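Local coordinates for switch-activating protein 1 (Schizosaccharomyces pombe, PDB 5JDK) that binds specific DNA sequences, including a mating-type switching site and a replication fork barrier in ribosomal DNA, where it blocks replication forks, at residues A[38-43]-A[79-84]. Residues are numbered along the deposited sequence; the frame is centred on the assembly and turned at random.
Sequences IKLMRL and SACRNQ
The flat amide of Gln84 stands clear of Leu40, which meets only the aliphatic root of that side chain. Within helix 34-46, Ile38 CG2 lies over one face of the Arg42 guanidinium, 3.2 Å above its plane and offset toward the rim. This pair does not touch 79-84. Arg42 NE also forms a salt bridge with Glu111 of helix 107-131.

Between 38-43 and 79-84, Leu40 makes both touches. With CG anti to the backbone N (chi1 177°), the branch extends toward 79-84 and both methyls reach it. CD2 rests on Gln84 CB at 4.0 Å, and the two side chains cross at about a right angle. CD1 comes within 4.5 Å of Cys81 SG, a looser apolar touch about one helical turn earlier. Gln84 starts toward Leu40, but its chain bends at chi2 (-74°) and carries the amide away. NE2 then hydrogen-bonds to His76 NE2, a polar partner away from Leu40.

The backbones stay well apart, with Leu40 CA 9.0 Å from Gln84 CA. Met41 meets helix 78-98 further along, at Ile85, Ile88 and Met89. Leu40 also packs on Ile63 and Ile85, and so lies between helices 34-46, 56-71 and 78-98. Helix 107-131 packs against Ile38 and Met41. The arrangement is consistent with the trihelical core of a helix-turn-helix fold in this N-terminal DNA-binding domain.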
loop_
_atom_site.group_PDB
_atom_site.type_symbol
_atom_site.label_atom_id
_atom_site.label_comp_id
_atom_site.label_asym_id
_atom_site.label_seq_id
_atom_site.Cartn_x
_atom_site.Cartn_y
_atom_site.Cartn_z
ATOM N N ILE A 38 0.013 -5.934 7.122
ATOM C CA ILE A 38 0.338 -6.928 6.112
ATOM C C ILE A 38 -0.920 -7.420 5.398
ATOM O O ILE A 38 -0.939 -7.532 4.171
ATOM C CB ILE A 38 1.162 -8.069 6.733
ATOM C CG1 ILE A 38 2.556 -7.558 7.079
ATOM C CG2 ILE A 38 1.242 -9.277 5.795
ATOM C CD1 ILE A 38 3.372 -8.483 7.964
ATOM N N LYS A 39 -1.994 -7.718 6.136
ATOM C CA LYS A 39 -3.231 -8.117 5.463
ATOM C C LYS A 39 -3.717 -7.035 4.499
ATOM O O LYS A 39 -4.138 -7.333 3.363
ATOM C CB LYS A 39 -4.304 -8.432 6.498
ATOM C CG LYS A 39 -4.025 -9.699 7.292
ATOM C CD LYS A 39 -5.086 -9.934 8.354
ATOM C CE LYS A 39 -4.859 -11.249 9.080
ATOM N NZ LYS A 39 -5.835 -11.446 10.184
ATOM N N LEU A 40 -3.674 -5.776 4.942
ATOM C CA LEU A 40 -4.117 -4.664 4.113
ATOM C C LEU A 40 -3.263 -4.545 2.859
ATOM O O LEU A 40 -3.793 -4.432 1.741
ATOM C CB LEU A 40 -4.081 -3.377 4.930
ATOM C CG LEU A 40 -4.437 -2.087 4.199
ATOM C CD1 LEU A 40 -5.816 -2.162 3.586
ATOM C CD2 LEU A 40 -4.356 -0.920 5.158
ATOM N N MET A 41 -1.929 -4.553 3.016
ATOM C CA MET A 41 -1.070 -4.395 1.848
ATOM C C MET A 41 -1.109 -5.607 0.926
ATOM O O MET A 41 -0.945 -5.450 -0.285
ATOM C CB MET A 41 0.348 -4.036 2.265
ATOM C CG MET A 41 0.460 -2.667 2.881
ATOM S SD MET A 41 -0.137 -1.311 1.868
ATOM C CE MET A 41 1.041 -1.363 0.523
ATOM N N ARG A 42 -1.339 -6.807 1.459
ATOM C CA ARG A 42 -1.575 -7.950 0.587
ATOM C C ARG A 42 -2.760 -7.686 -0.327
ATOM O O ARG A 42 -2.711 -7.993 -1.521
ATOM C CB ARG A 42 -1.839 -9.214 1.404
ATOM C CG ARG A 42 -0.606 -9.837 2.041
ATOM C CD ARG A 42 -0.993 -11.021 2.899
ATOM N NE ARG A 42 0.142 -11.603 3.592
ATOM C CZ ARG A 42 0.032 -12.417 4.635
ATOM N NH1 ARG A 42 -1.166 -12.745 5.104
ATOM N NH2 ARG A 42 1.120 -12.900 5.214
ATOM N N LEU A 43 -3.848 -7.134 0.224
ATOM C CA LEU A 43 -5.014 -6.823 -0.607
ATOM C C LEU A 43 -4.718 -5.729 -1.622
ATOM O O LEU A 43 -5.119 -5.826 -2.787
ATOM C CB LEU A 43 -6.175 -6.381 0.272
ATOM C CG LEU A 43 -6.834 -7.444 1.128
ATOM C CD1 LEU A 43 -7.822 -6.785 2.064
ATOM C CD2 LEU A 43 -7.515 -8.485 0.260
ATOM N N SER A 79 -11.357 7.626 3.185
ATOM C CA SER A 79 -10.213 8.440 3.570
ATOM C C SER A 79 -9.394 7.771 4.660
ATOM O O SER A 79 -8.159 7.820 4.630
ATOM C CB SER A 79 -10.690 9.812 4.029
ATOM O OG SER A 79 -9.580 10.586 4.447
ATOM N N ALA A 80 -10.054 7.143 5.632
ATOM C CA ALA A 80 -9.304 6.490 6.697
ATOM C C ALA A 80 -8.492 5.320 6.154
ATOM O O ALA A 80 -7.344 5.104 6.570
ATOM C CB ALA A 80 -10.245 6.034 7.803
ATOM N N CYS A 81 -9.066 4.545 5.233
ATOM C CA CYS A 81 -8.328 3.436 4.641
ATOM C C CYS A 81 -7.119 3.949 3.867
ATOM O O CYS A 81 -5.983 3.478 4.048
ATOM C CB CYS A 81 -9.256 2.644 3.723
ATOM S SG CYS A 81 -8.452 1.345 2.796
ATOM N N ARG A 82 -7.350 4.926 2.996
ATOM C CA ARG A 82 -6.255 5.487 2.227
ATOM C C ARG A 82 -5.182 6.064 3.144
ATOM O O ARG A 82 -3.986 5.910 2.883
ATOM C CB ARG A 82 -6.799 6.542 1.281
ATOM C CG ARG A 82 -5.806 6.992 0.251
ATOM C CD ARG A 82 -6.471 7.998 -0.610
ATOM N NE ARG A 82 -5.647 8.451 -1.718
ATOM C CZ ARG A 82 -6.109 9.299 -2.619
ATOM N NH1 ARG A 82 -7.349 9.749 -2.505
ATOM N NH2 ARG A 82 -5.357 9.689 -3.642
ATOM N N ASN A 83 -5.582 6.695 4.249
ATOM C CA ASN A 83 -4.604 7.266 5.173
ATOM C C ASN A 83 -3.748 6.181 5.813
ATOM O O ASN A 83 -2.553 6.398 6.066
ATOM C CB ASN A 83 -5.306 8.098 6.243
ATOM C CG ASN A 83 -4.332 8.735 7.205
ATOM O OD1 ASN A 83 -4.384 8.506 8.414
ATOM N ND2 ASN A 83 -3.411 9.519 6.666
ATOM N N GLN A 84 -4.334 5.012 6.110
ATOM C CA GLN A 84 -3.524 3.908 6.629
ATOM C C GLN A 84 -2.453 3.505 5.628
ATOM O O GLN A 84 -1.303 3.237 6.002
ATOM C CB GLN A 84 -4.388 2.680 6.924
ATOM C CG GLN A 84 -5.503 2.859 7.924
ATOM C CD GLN A 84 -5.014 2.946 9.344
ATOM O OE1 GLN A 84 -3.859 3.280 9.593
ATOM N NE2 GLN A 84 -5.893 2.637 10.297
#